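Dehalogenase-like hydrolase (Ralstonia solanacearum, PDB 3UMB) probably catalyses the hydrolytic dehalogenation of small (S)-2-haloalkanoic acids, giving the corresponding (R)-2-hydroxyalkanoic acids and a halide ion. Local coordinates at residues E103-L108 and S139-H144. Residues are numbered along the deposited sequence; the frame is centred on the assembly and turned at random.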
loop_
_atom_site.group_PDB
_atom_site.type_symbol
_atom_site.label_atom_id
_atom_site.label_comp_id
_atom_site.label_asym_id
_atom_site.label_seq_id
_atom_site.Cartn_x
_atom_site.Cartn_y
_atom_site.Cartn_z
ATOM N N GLU A 103 -14.605 26.088 3.198
ATOM C CA GLU A 103 -15.920 25.619 2.776
ATOM C C GLU A 103 -16.595 24.611 3.735
ATOM O O GLU A 103 -17.822 24.511 3.773
ATOM C CB GLU A 103 -15.774 24.956 1.391
ATOM C CG GLU A 103 -14.512 24.049 1.275
ATOM C CD GLU A 103 -14.659 22.890 0.308
ATOM O OE1 GLU A 103 -15.614 22.920 -0.507
ATOM O OE2 GLU A 103 -13.823 21.946 0.373
ATOM N N ASN A 104 -15.805 23.847 4.480
ATOM C CA ASN A 104 -16.354 22.743 5.278
ATOM C C ASN A 104 -17.420 23.150 6.332
ATOM O O ASN A 104 -18.577 22.664 6.317
ATOM C CB ASN A 104 -15.188 21.964 5.943
ATOM C CG ASN A 104 -14.371 21.134 4.930
ATOM O OD1 ASN A 104 -14.806 20.947 3.804
ATOM N ND2 ASN A 104 -13.199 20.624 5.345
ATOM N N VAL A 105 -17.019 24.045 7.237
ATOM C CA VAL A 105 -17.768 24.268 8.469
ATOM C C VAL A 105 -19.229 24.720 8.240
ATOM O O VAL A 105 -20.101 24.372 9.048
ATOM C CB VAL A 105 -17.020 25.201 9.450
ATOM C CG1 VAL A 105 -17.549 24.993 10.846
ATOM C CG2 VAL A 105 -15.510 24.938 9.436
ATOM N N PRO A 106 -19.507 25.489 7.150
ATOM C CA PRO A 106 -20.918 25.827 6.833
ATOM C C PRO A 106 -21.724 24.663 6.285
ATOM O O PRO A 106 -22.905 24.482 6.664
ATOM C CB PRO A 106 -20.813 26.908 5.740
ATOM C CG PRO A 106 -19.350 27.055 5.416
ATOM C CD PRO A 106 -18.547 26.380 6.466
ATOM N N VAL A 107 -21.080 23.921 5.358
ATOM C CA VAL A 107 -21.643 22.714 4.710
ATOM C C VAL A 107 -22.015 21.697 5.782
ATOM O O VAL A 107 -23.055 21.067 5.688
ATOM C CB VAL A 107 -20.650 21.993 3.698
ATOM C CG1 VAL A 107 -21.400 20.941 2.911
ATOM C CG2 VAL A 107 -19.943 22.969 2.737
ATOM N N LEU A 108 -21.168 21.544 6.795
ATOM C CA LEU A 108 -21.500 20.663 7.908
ATOM C C LEU A 108 -22.809 21.158 8.547
ATOM O O LEU A 108 -23.688 20.363 8.902
ATOM C CB LEU A 108 -20.333 20.568 8.915
ATOM C CG LEU A 108 -19.071 19.817 8.413
ATOM C CD1 LEU A 108 -17.824 19.946 9.320
ATOM C CD2 LEU A 108 -19.385 18.347 8.209
ATOM N N SER A 139 -15.560 21.400 16.891
ATOM C CA SER A 139 -16.044 20.830 18.162
ATOM C C SER A 139 -17.587 21.039 18.254
ATOM O O SER A 139 -18.095 22.109 17.903
ATOM C CB SER A 139 -15.284 21.453 19.352
ATOM O OG SER A 139 -13.864 21.546 19.125
ATOM N N GLY A 140 -18.319 19.988 18.640
ATOM C CA GLY A 140 -19.790 20.033 18.718
ATOM C C GLY A 140 -20.580 19.492 17.522
ATOM O O GLY A 140 -21.738 19.042 17.669
ATOM N N LEU A 141 -19.963 19.519 16.335
ATOM C CA LEU A 141 -20.646 19.133 15.085
ATOM C C LEU A 141 -20.731 17.626 14.940
ATOM O O LEU A 141 -21.683 17.112 14.360
ATOM C CB LEU A 141 -19.971 19.770 13.851
ATOM C CG LEU A 141 -20.107 21.311 13.736
ATOM C CD1 LEU A 141 -19.031 22.035 14.559
ATOM C CD2 LEU A 141 -20.058 21.783 12.289
ATOM N N PHE A 142 -19.743 16.925 15.486
ATOM C CA PHE A 142 -19.730 15.456 15.454
ATOM C C PHE A 142 -20.245 14.791 16.743
ATOM O O PHE A 142 -19.697 14.942 17.845
ATOM C CB PHE A 142 -18.329 14.923 15.131
ATOM C CG PHE A 142 -17.764 15.472 13.868
ATOM C CD1 PHE A 142 -18.410 15.280 12.674
ATOM C CD2 PHE A 142 -16.597 16.185 13.876
ATOM C CE1 PHE A 142 -17.911 15.801 11.496
ATOM C CE2 PHE A 142 -16.081 16.711 12.704
ATOM C CZ PHE A 142 -16.738 16.519 11.515
ATOM N N ASP A 143 -21.297 14.011 16.557
ATOM C CA ASP A 143 -21.724 13.029 17.540
ATOM C C ASP A 143 -20.602 12.020 17.888
ATOM O O ASP A 143 -20.279 11.837 19.067
ATOM C CB ASP A 143 -22.960 12.306 17.024
ATOM C CG ASP A 143 -24.155 13.229 16.891
ATOM O OD1 ASP A 143 -23.956 14.466 16.798
ATOM O OD2 ASP A 143 -25.303 12.719 16.877
ATOM N N HIS A 144 -19.987 11.394 16.875
ATOM C CA HIS A 144 -18.938 10.383 17.123
ATOM C C HIS A 144 -17.650 10.723 16.388
ATOM O O HIS A 144 -17.672 11.104 15.241
ATOM C CB HIS A 144 -19.422 8.991 16.716
ATOM C CG HIS A 144 -20.763 8.603 17.284
ATOM N ND1 HIS A 144 -20.912 8.067 18.551
ATOM C CD2 HIS A 144 -22.009 8.640 16.742
ATOM C CE1 HIS A 144 -22.189 7.791 18.761
ATOM N NE2 HIS A 144 -22.876 8.129 17.681
#
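Val-105 and Leu-108, on helix 104-112, both touch Leu-141, and Leu-108 also meets Phe-142, in the loop that leads into edge strand 144-147 of the parallel sheet, within the Rossmann-like core of the HAD superfamily. The side-chain contacts are apolar, and no hydrogen bond joins the segments. Val-105 comes first: its CG1 lies 4.3 Å from CD2 of Leu-141, a light touch from a partly exposed residue, whose compact beta-branched side chain suits a helix flank. The bond from Leu-108 N to Asn-104 O (2.9 Å) belongs to the first turn of the helix. Leu-108 directs its side chain at the loop. It is buried, and a branched, wholly hydrocarbon side chain suits a position that also packs on Met-138, Leu-118 of strand 118-122 and Phe-9 of strand 6-9. The side chains of Leu-108 and Leu-141 cross at about a right angle. With CG anti to the carbonyl carbon (chi1 -68°), Leu-141 extends its CD2 to within 3.6 Å of Leu-108 CB. Phe-142, broad enough to touch Leu-118, Ile-120 and Phe-9 as well, reaches the helix with the far end of its ring, where CZ comes within 4.2 Å of Leu-108 CD1.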